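Protein Pcdhgb2 (Mus musculus, PDB 5SZR) probably mediates calcium-dependent cell adhesion and may help establish and maintain specific neuronal connections in the brain. Local coordinates at residues V325-L330 with L350-V355; D339-A344 with L425-S430; L372-P377 with Q403-A408. All coordinates share one frame; numbering follows the deposited sequence.

Interaction 1 (V325-L330 with L350-V355); sequences VLYPTL and LVTKVV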
loop_
_atom_site.group_PDB
_atom_site.type_symbol
_atom_site.label_atom_id
_atom_site.label_comp_id
_atom_site.label_asym_id
_atom_site.label_seq_id
_atom_site.Cartn_x
_atom_site.Cartn_y
_atom_site.Cartn_z
ATOM N N VAL A 325 28.344 55.483 4.909
ATOM C CA VAL A 325 28.094 56.866 4.523
ATOM C C VAL A 325 28.801 57.149 3.206
ATOM O O VAL A 325 29.996 56.870 3.056
ATOM C CB VAL A 325 28.563 57.828 5.626
ATOM C CG1 VAL A 325 28.279 59.268 5.230
ATOM C CG2 VAL A 325 27.894 57.485 6.951
ATOM N N LEU A 326 28.061 57.693 2.242
ATOM C CA LEU A 326 28.618 58.087 0.954
ATOM C C LEU A 326 28.790 59.590 0.808
ATOM O O LEU A 326 29.641 60.029 0.029
ATOM C CB LEU A 326 27.729 57.580 -0.187
ATOM C CG LEU A 326 27.501 56.069 -0.248
ATOM C CD1 LEU A 326 26.687 55.708 -1.480
ATOM C CD2 LEU A 326 28.830 55.331 -0.243
ATOM N N TYR A 327 28.002 60.379 1.530
ATOM C CA TYR A 327 28.117 61.831 1.535
ATOM C C TYR A 327 27.671 62.350 2.901
ATOM O O TYR A 327 26.692 61.860 3.455
ATOM C CB TYR A 327 27.275 62.459 0.418
ATOM C CG TYR A 327 27.385 63.969 0.355
ATOM C CD1 TYR A 327 28.249 64.584 -0.539
ATOM C CD2 TYR A 327 26.635 64.780 1.204
ATOM C CE1 TYR A 327 28.360 65.962 -0.591
ATOM C CE2 TYR A 327 26.739 66.146 1.165
ATOM C CZ TYR A 327 27.603 66.738 0.263
ATOM O OH TYR A 327 27.707 68.110 0.220
ATOM N N PRO A 328 28.380 63.350 3.449
ATOM C CA PRO A 328 29.569 63.991 2.875
ATOM C C PRO A 328 30.803 63.109 2.961
ATOM O O PRO A 328 30.791 62.120 3.697
ATOM C CB PRO A 328 29.737 65.244 3.737
ATOM C CG PRO A 328 29.147 64.851 5.059
ATOM C CD PRO A 328 27.983 63.971 4.726
ATOM N N THR A 329 31.843 63.453 2.204
ATOM C CA THR A 329 33.127 62.787 2.367
ATOM C C THR A 329 33.653 63.056 3.769
ATOM O O THR A 329 33.634 64.195 4.242
ATOM C CB THR A 329 34.122 63.283 1.322
ATOM O OG1 THR A 329 33.546 63.166 0.016
ATOM C CG2 THR A 329 35.403 62.468 1.377
ATOM N N LEU A 330 34.103 62.006 4.444
ATOM C CA LEU A 330 34.591 62.126 5.807
ATOM C C LEU A 330 36.113 62.126 5.832
ATOM O O LEU A 330 36.769 61.487 5.006
ATOM C CB LEU A 330 34.062 60.990 6.686
ATOM C CG LEU A 330 32.544 60.841 6.804
ATOM C CD1 LEU A 330 32.189 59.703 7.757
ATOM C CD2 LEU A 330 31.894 62.141 7.250
ATOM N N LEU A 350 18.805 74.104 4.689
ATOM C CA LEU A 350 19.456 72.803 4.556
ATOM C C LEU A 350 20.968 72.979 4.654
ATOM O O LEU A 350 21.610 73.458 3.712
ATOM C CB LEU A 350 19.065 72.142 3.236
ATOM C CG LEU A 350 19.750 70.799 2.976
ATOM C CD1 LEU A 350 19.249 69.745 3.954
ATOM C CD2 LEU A 350 19.555 70.349 1.536
ATOM N N VAL A 351 21.542 72.593 5.795
ATOM C CA VAL A 351 22.990 72.688 5.970
ATOM C C VAL A 351 23.693 71.638 5.124
ATOM O O VAL A 351 24.605 71.944 4.347
ATOM C CB VAL A 351 23.360 72.549 7.457
ATOM C CG1 VAL A 351 24.869 72.595 7.634
ATOM C CG2 VAL A 351 22.684 73.631 8.271
ATOM N N THR A 352 23.279 70.385 5.265
ATOM C CA THR A 352 23.794 69.295 4.449
ATOM C C THR A 352 22.846 68.114 4.602
ATOM O O THR A 352 21.872 68.161 5.358
ATOM C CB THR A 352 25.229 68.920 4.839
ATOM O OG1 THR A 352 25.729 67.929 3.932
ATOM C CG2 THR A 352 25.274 68.366 6.257
ATOM N N LYS A 353 23.145 67.047 3.872
ATOM C CA LYS A 353 22.302 65.861 3.850
ATOM C C LYS A 353 23.204 64.642 3.910
ATOM O O LYS A 353 24.021 64.430 3.010
ATOM C CB LYS A 353 21.434 65.841 2.591
ATOM C CG LYS A 353 20.547 64.627 2.445
ATOM C CD LYS A 353 19.669 64.793 1.221
ATOM C CE LYS A 353 18.915 63.532 0.882
ATOM N NZ LYS A 353 18.053 63.766 -0.307
ATOM N N VAL A 354 23.079 63.859 4.979
ATOM C CA VAL A 354 23.778 62.583 5.041
ATOM C C VAL A 354 23.153 61.637 4.027
ATOM O O VAL A 354 21.928 61.469 3.986
ATOM C CB VAL A 354 23.725 62.003 6.462
ATOM C CG1 VAL A 354 24.635 60.795 6.578
ATOM C CG2 VAL A 354 24.114 63.065 7.475
ATOM N N VAL A 355 23.986 61.037 3.183
ATOM C CA VAL A 355 23.539 60.076 2.179
ATOM C C VAL A 355 24.217 58.747 2.483
ATOM O O VAL A 355 25.443 58.627 2.357
ATOM C CB VAL A 355 23.852 60.540 0.752
ATOM C CG1 VAL A 355 23.434 59.472 -0.248
ATOM C CG2 VAL A 355 23.158 61.860 0.459
HETATM O O HOH W 1 26.299 69.526 1.680
#

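Interaction 2 (D339-A344 with L425-S430); sequences DMVPRA and LIFADS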
loop_
_atom_site.group_PDB
_atom_site.type_symbol
_atom_site.label_atom_id
_atom_site.label_comp_id
_atom_site.label_asym_id
_atom_site.label_seq_id
_atom_site.Cartn_x
_atom_site.Cartn_y
_atom_site.Cartn_z
ATOM N N ASP A 339 31.477 75.345 6.907
ATOM C CA ASP A 339 31.794 76.585 7.608
ATOM C C ASP A 339 31.176 77.827 6.976
ATOM O O ASP A 339 31.474 78.941 7.417
ATOM C CB ASP A 339 33.313 76.756 7.720
ATOM C CG ASP A 339 34.018 76.750 6.369
ATOM O OD1 ASP A 339 35.259 76.599 6.355
ATOM O OD2 ASP A 339 33.347 76.893 5.326
ATOM N N MET A 340 30.327 77.682 5.961
ATOM C CA MET A 340 29.747 78.838 5.289
ATOM C C MET A 340 28.268 79.030 5.618
ATOM O O MET A 340 27.537 79.643 4.834
ATOM C CB MET A 340 29.945 78.728 3.777
ATOM C CG MET A 340 31.390 78.873 3.311
ATOM S SD MET A 340 31.962 80.583 3.159
ATOM C CE MET A 340 32.593 80.919 4.804
ATOM N N VAL A 341 27.815 78.539 6.768
ATOM C CA VAL A 341 26.406 78.640 7.146
ATOM C C VAL A 341 26.086 80.081 7.523
ATOM O O VAL A 341 26.673 80.622 8.470
ATOM C CB VAL A 341 26.061 77.676 8.293
ATOM C CG1 VAL A 341 24.552 77.608 8.485
ATOM C CG2 VAL A 341 26.626 76.292 8.008
ATOM N N PRO A 342 25.169 80.739 6.816
ATOM C CA PRO A 342 24.869 82.142 7.130
ATOM C C PRO A 342 24.072 82.258 8.419
ATOM O O PRO A 342 23.217 81.423 8.722
ATOM C CB PRO A 342 24.052 82.603 5.919
ATOM C CG PRO A 342 23.356 81.333 5.454
ATOM C CD PRO A 342 24.330 80.214 5.722
ATOM N N ARG A 343 24.359 83.313 9.183
ATOM C CA ARG A 343 23.682 83.494 10.462
ATOM C C ARG A 343 22.228 83.901 10.275
ATOM O O ARG A 343 21.375 83.544 11.097
ATOM C CB ARG A 343 24.421 84.530 11.309
ATOM C CG ARG A 343 25.713 84.014 11.914
ATOM C CD ARG A 343 26.349 85.039 12.840
ATOM N NE ARG A 343 26.857 84.413 14.056
ATOM C CZ ARG A 343 26.219 84.430 15.223
ATOM N NH1 ARG A 343 25.052 85.052 15.335
ATOM N NH2 ARG A 343 26.752 83.829 16.280
ATOM N N ALA A 344 21.926 84.634 9.210
ATOM C CA ALA A 344 20.555 85.017 8.894
ATOM C C ALA A 344 19.723 83.867 8.313
ATOM O O ALA A 344 18.653 84.157 7.753
ATOM C CB ALA A 344 20.558 86.198 7.921
ATOM N N LEU A 425 29.644 72.184 12.031
ATOM C CA LEU A 425 28.851 73.235 11.405
ATOM C C LEU A 425 29.270 74.571 12.008
ATOM O O LEU A 425 29.134 74.782 13.217
ATOM C CB LEU A 425 27.358 72.978 11.604
ATOM C CG LEU A 425 26.938 71.521 11.397
ATOM C CD1 LEU A 425 25.449 71.334 11.643
ATOM C CD2 LEU A 425 27.318 71.034 10.005
ATOM N N ILE A 426 29.790 75.462 11.169
ATOM C CA ILE A 426 30.382 76.718 11.619
ATOM C C ILE A 426 29.657 77.865 10.935
ATOM O O ILE A 426 29.686 77.977 9.702
ATOM C CB ILE A 426 31.887 76.769 11.323
ATOM C CG1 ILE A 426 32.585 75.560 11.948
ATOM C CG2 ILE A 426 32.490 78.074 11.831
ATOM C CD1 ILE A 426 34.079 75.592 11.790
ATOM N N PHE A 427 29.014 78.717 11.729
ATOM C CA PHE A 427 28.296 79.861 11.188
ATOM C C PHE A 427 29.263 80.947 10.748
ATOM O O PHE A 427 30.229 81.266 11.448
ATOM C CB PHE A 427 27.323 80.424 12.220
ATOM C CG PHE A 427 26.091 79.590 12.405
ATOM C CD1 PHE A 427 25.059 79.645 11.483
ATOM C CD2 PHE A 427 25.963 78.753 13.499
ATOM C CE1 PHE A 427 23.923 78.876 11.652
ATOM C CE2 PHE A 427 24.831 77.989 13.671
ATOM C CZ PHE A 427 23.811 78.051 12.745
ATOM N N ALA A 428 28.995 81.522 9.581
ATOM C CA ALA A 428 29.805 82.611 9.061
ATOM C C ALA A 428 29.246 83.939 9.547
ATOM O O ALA A 428 28.031 84.166 9.501
ATOM C CB ALA A 428 29.846 82.584 7.533
ATOM N N ASP A 429 30.134 84.807 10.019
ATOM C CA ASP A 429 29.740 86.167 10.332
ATOM C C ASP A 429 29.497 86.942 9.040
ATOM O O ASP A 429 30.144 86.705 8.016
ATOM C CB ASP A 429 30.818 86.851 11.173
ATOM C CG ASP A 429 30.283 88.034 11.952
ATOM O OD1 ASP A 429 29.098 87.989 12.348
ATOM O OD2 ASP A 429 31.045 89.006 12.167
ATOM N N SER A 430 28.537 87.858 9.090
ATOM C CA SER A 430 28.242 88.714 7.943
ATOM C C SER A 430 29.251 89.856 7.845
ATOM O O SER A 430 29.622 90.280 6.750
ATOM C CB SER A 430 26.822 89.275 8.041
ATOM O OG SER A 430 26.519 90.097 6.927
#

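Interaction 3 (L372-P377 with Q403-A408); sequences LQASDP and QRLLVA. With MAN (alpha-D-mannopyranose), chain B.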
loop_
_atom_site.group_PDB
_atom_site.type_symbol
_atom_site.label_atom_id
_atom_site.label_comp_id
_atom_site.label_asym_id
_atom_site.label_seq_id
_atom_site.Cartn_x
_atom_site.Cartn_y
_atom_site.Cartn_z
ATOM N N LEU A 372 23.488 61.728 17.978
ATOM C CA LEU A 372 24.001 61.185 19.230
ATOM C C LEU A 372 24.484 62.288 20.165
ATOM O O LEU A 372 24.224 62.235 21.374
ATOM C CB LEU A 372 25.135 60.193 18.954
ATOM C CG LEU A 372 24.839 59.064 17.960
ATOM C CD1 LEU A 372 26.067 58.175 17.793
ATOM C CD2 LEU A 372 23.619 58.232 18.383
ATOM N N GLN A 373 25.177 63.291 19.626
ATOM C CA GLN A 373 25.683 64.407 20.409
ATOM C C GLN A 373 25.438 65.694 19.641
ATOM O O GLN A 373 25.537 65.719 18.410
ATOM C CB GLN A 373 27.177 64.252 20.709
ATOM C CG GLN A 373 27.521 63.047 21.559
ATOM C CD GLN A 373 29.011 62.773 21.609
ATOM O OE1 GLN A 373 29.799 63.403 20.899
ATOM N NE2 GLN A 373 29.407 61.826 22.450
ATOM N N ALA A 374 25.114 66.758 20.373
ATOM C CA ALA A 374 24.889 68.069 19.782
ATOM C C ALA A 374 25.429 69.132 20.723
ATOM O O ALA A 374 25.153 69.086 21.927
ATOM C CB ALA A 374 23.402 68.312 19.509
ATOM N N SER A 375 26.198 70.081 20.181
ATOM C CA SER A 375 26.692 71.175 21.012
ATOM C C SER A 375 25.569 72.100 21.460
ATOM O O SER A 375 25.723 72.805 22.461
ATOM C CB SER A 375 27.776 71.969 20.273
ATOM O OG SER A 375 27.361 72.325 18.967
ATOM N N ASP A 376 24.445 72.106 20.747
ATOM C CA ASP A 376 23.261 72.854 21.165
ATOM C C ASP A 376 22.048 72.095 20.656
ATOM O O ASP A 376 21.640 72.260 19.496
ATOM C CB ASP A 376 23.275 74.288 20.645
ATOM C CG ASP A 376 22.175 75.137 21.249
ATOM O OD1 ASP A 376 21.637 74.753 22.309
ATOM O OD2 ASP A 376 21.851 76.195 20.669
ATOM N N PRO A 377 21.448 71.243 21.486
ATOM C CA PRO A 377 20.288 70.466 21.031
ATOM C C PRO A 377 19.129 71.381 20.671
ATOM O O PRO A 377 18.781 72.298 21.416
ATOM C CB PRO A 377 19.959 69.578 22.237
ATOM C CG PRO A 377 21.200 69.589 23.083
ATOM C CD PRO A 377 21.805 70.936 22.879
ATOM N N GLN A 403 29.635 74.826 15.781
ATOM C CA GLN A 403 28.705 73.811 16.248
ATOM C C GLN A 403 29.184 72.436 15.806
ATOM O O GLN A 403 29.877 72.298 14.794
ATOM C CB GLN A 403 27.287 74.066 15.721
ATOM C CG GLN A 403 26.669 75.354 16.234
ATOM C CD GLN A 403 26.210 75.238 17.670
ATOM O OE1 GLN A 403 25.948 74.136 18.161
ATOM N NE2 GLN A 403 26.107 76.371 18.355
ATOM N N ARG A 404 28.806 71.417 16.569
ATOM C CA ARG A 404 29.249 70.058 16.293
ATOM C C ARG A 404 28.115 69.076 16.534
ATOM O O ARG A 404 27.487 69.098 17.598
ATOM C CB ARG A 404 30.453 69.691 17.162
ATOM C CG ARG A 404 30.846 68.230 17.093
ATOM C CD ARG A 404 31.988 67.953 18.054
ATOM N NE ARG A 404 32.406 66.557 18.032
ATOM C CZ ARG A 404 31.773 65.578 18.670
ATOM N NH1 ARG A 404 32.234 64.337 18.596
ATOM N NH2 ARG A 404 30.677 65.834 19.373
ATOM N N LEU A 405 27.864 68.217 15.545
ATOM C CA LEU A 405 26.870 67.154 15.624
ATOM C C LEU A 405 27.547 65.810 15.392
ATOM O O LEU A 405 28.332 65.663 14.448
ATOM C CB LEU A 405 25.762 67.337 14.582
ATOM C CG LEU A 405 24.697 68.430 14.658
ATOM C CD1 LEU A 405 23.710 68.224 13.521
ATOM C CD2 LEU A 405 23.974 68.416 15.985
ATOM N N LEU A 406 27.233 64.830 16.239
ATOM C CA LEU A 406 27.647 63.444 16.038
ATOM C C LEU A 406 26.403 62.650 15.662
ATOM O O LEU A 406 25.523 62.432 16.501
ATOM C CB LEU A 406 28.319 62.872 17.285
ATOM C CG LEU A 406 28.645 61.373 17.222
ATOM C CD1 LEU A 406 29.533 61.064 16.023
ATOM C CD2 LEU A 406 29.299 60.891 18.510
ATOM N N VAL A 407 26.328 62.222 14.406
ATOM C CA VAL A 407 25.127 61.594 13.869
ATOM C C VAL A 407 25.387 60.118 13.603
ATOM O O VAL A 407 26.511 59.697 13.301
ATOM C CB VAL A 407 24.636 62.296 12.585
ATOM C CG1 VAL A 407 24.361 63.766 12.856
ATOM C CG2 VAL A 407 25.651 62.131 11.464
ATOM N N ALA A 408 24.322 59.328 13.708
ATOM C CA ALA A 408 24.379 57.893 13.478
ATOM C C ALA A 408 23.307 57.513 12.469
ATOM O O ALA A 408 22.140 57.893 12.623
ATOM C CB ALA A 408 24.182 57.112 14.786
HETATM C C1 MAN B . 33.339 62.306 14.461
HETATM C C2 MAN B . 33.211 61.134 15.435
HETATM C C3 MAN B . 33.532 61.620 16.852
HETATM C C4 MAN B . 34.920 62.277 16.906
HETATM C C5 MAN B . 35.026 63.419 15.879
HETATM C C6 MAN B . 36.453 63.945 15.750
HETATM O O2 MAN B . 34.169 60.111 15.133
HETATM O O3 MAN B . 33.445 60.573 17.818
HETATM O O4 MAN B . 35.148 62.803 18.204
HETATM O O5 MAN B . 34.601 62.959 14.552
HETATM O O6 MAN B . 36.459 65.055 14.852
#

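Interaction 1 (V325-L330 with L350-V355)
Thr352 and Tyr327 meet where two antiparallel strands begin to separate, and they show how a side chain can carry a contact beyond the last backbone pair. With OG1 trans to the nitrogen of its own residue (chi1 -175°), Thr352 brings this hydroxyl to 3.4 Å from CE2 of the Tyr327 ring. A water lies in the plane of that ring, off its edge, and links the tyrosine hydroxyl to Thr352, its oxygen 2.8 Å from Thr352 OG1. Lys353 contributes its backbone instead: its carbonyl O lies in the ring plane, 3.2 Å from Tyr327 CD2, while the extended lysine chain leads away. The ring therefore presents its rim to strand 350-357, whereas one face is covered near the rim by CB of Pro328. That proline follows a cis peptide bond, at the place where the first strand of this membrane-proximal cadherin repeat leaves one sheet of the sandwich and the chain passes to strand 335-342 in the other. Pro328 itself packs inward on Phe338 and Leu423. Val354 is also buried, its CG1 lying 4.2 Å from CG1 of Val325 as the two side chains meet at a slant, and its CA approaches the carbonyl oxygen of Tyr327. At Val355 the backbones pair. Its N-H gives a nearly straight bond to Tyr327 O (2.8 Å, 172°), and its carbonyl O receives two donors, Leu326 N at 2.8 Å almost along the C=O axis and Tyr327 N at 3.2 Å on a lone pair in the carbonyl plane. Two residues facing one make this a classic beta bulge. On the outer side of the pairing, the CB atoms of Val355 and Tyr327 stand 3.9 Å apart.

Interaction 2 (D339-A344 with L425-S430)
Val341 and Phe427 form a parallel pair in which strands 339-342 and 425-428 are splayed, with 60° between their directions and 4.4 Å between their axes at closest approach. A single backbone bond joins the two segments, from Ala428 N to Val341 O (2.7 Å), while CA of Phe427 approaches the same oxygen. Such pairing of the second part of the first strand with the last strand is characteristic of cadherin repeats, and here it joins an early strand of the sixth extracellular repeat to its last one.

Val341 meets the ring most closely: its CG1, set opposite the backbone N (chi1 -169°), comes slantwise to within 3.5 Å of Phe427 CE1. The carbonyl O of Pro342 lies at the ring's edge, in its plane, and Leu379 and Leu395 also pack on the phenylalanine. Farther back, CB of Asp339 and CB of Ile426 touch at 3.9 Å while the aspartate carboxylate leads away. Arg343 crosses Phe427 at about a right angle and leans in with its aliphatic part, CG lying 3.3 Å from Ala428 O. Its NE remains 4.6 Å from Asp429 OD1, and that oxygen sits well out of the guanidinium plane. The arginine thus acts here through its methylenes, and the nearby carboxylate probably offers its charge only a diffuse attraction rather than a directed bond.

Interaction 3 (L372-P377 with Q403-A408)
Gln373 and Arg404 run side by side and point the same way, so the amide oxygen meets the guanidinium at its edge. Its CG opposite the backbone N (chi1 171°), the extended arginine carries its guanidinium out to this amide and to a mannose. NH2 of Arg404 gives OE1 of Gln373 a 3.0 Å bond (163°) in the carbonyl plane and close to the guanidinium plane; NH1 adds a weak one. NH1 also reaches O4 of the mannose, weakly, at 3.3 Å. Leu406 lies against both the glutamine and the sugar, CD2 3.6 Å from Gln373 CD and CD1 3.7 Å from mannose C2. Were Arg404 replaced by an alanine, Gln373 OE1 would probably lose its donors, its amide freer to turn, and the mannose the weak bond to O4.

Farther along, Ser375 OG accepts the N-H of Arg404 at 2.9 Å and faces OE1 of Gln403 across a gap so short that its length is doubtful. Gln403 is steadied in turn by Ser400 O.

These side chains rest on an antiparallel pairing of the sheet's edge strand 368-374 with strand 402-410. At its start Leu372 and Gln373 both donate to Leu406 O, a classic beta bulge, and Leu372 CD1 packs on Ala408 CB at 3.7 Å. The guanidinium thus joins a firm bond to the amide with a weak one to a protein-linked sugar, while Leu406 packs on both.

How the interactions relate
The three contacts belong to one cadherin sandwich. Interaction 1 closes the edge of one sheet, interactions 2 and 3 the two edges of the other, where strands 418-428 and 402-410 are neighbours. Pro328, Val354, Val341, Phe427 and Leu405 face inward; Tyr327, Gln373 and Asp429 sit at the surface. Across the interior, Val351 of interaction 1 packs on Val341 and Leu425 of interaction 2, and Leu425 O probably bonds to Gln403 N of interaction 3. Bulges mark the antiparallel interactions 1 and 3, while the parallel interaction 2 has a single backbone bond, with Arg343 methylenes beside it. Interaction 1 adds a water bridge from exposed Tyr327 to buried Thr352, interaction 3 a polar, sugar-linked network.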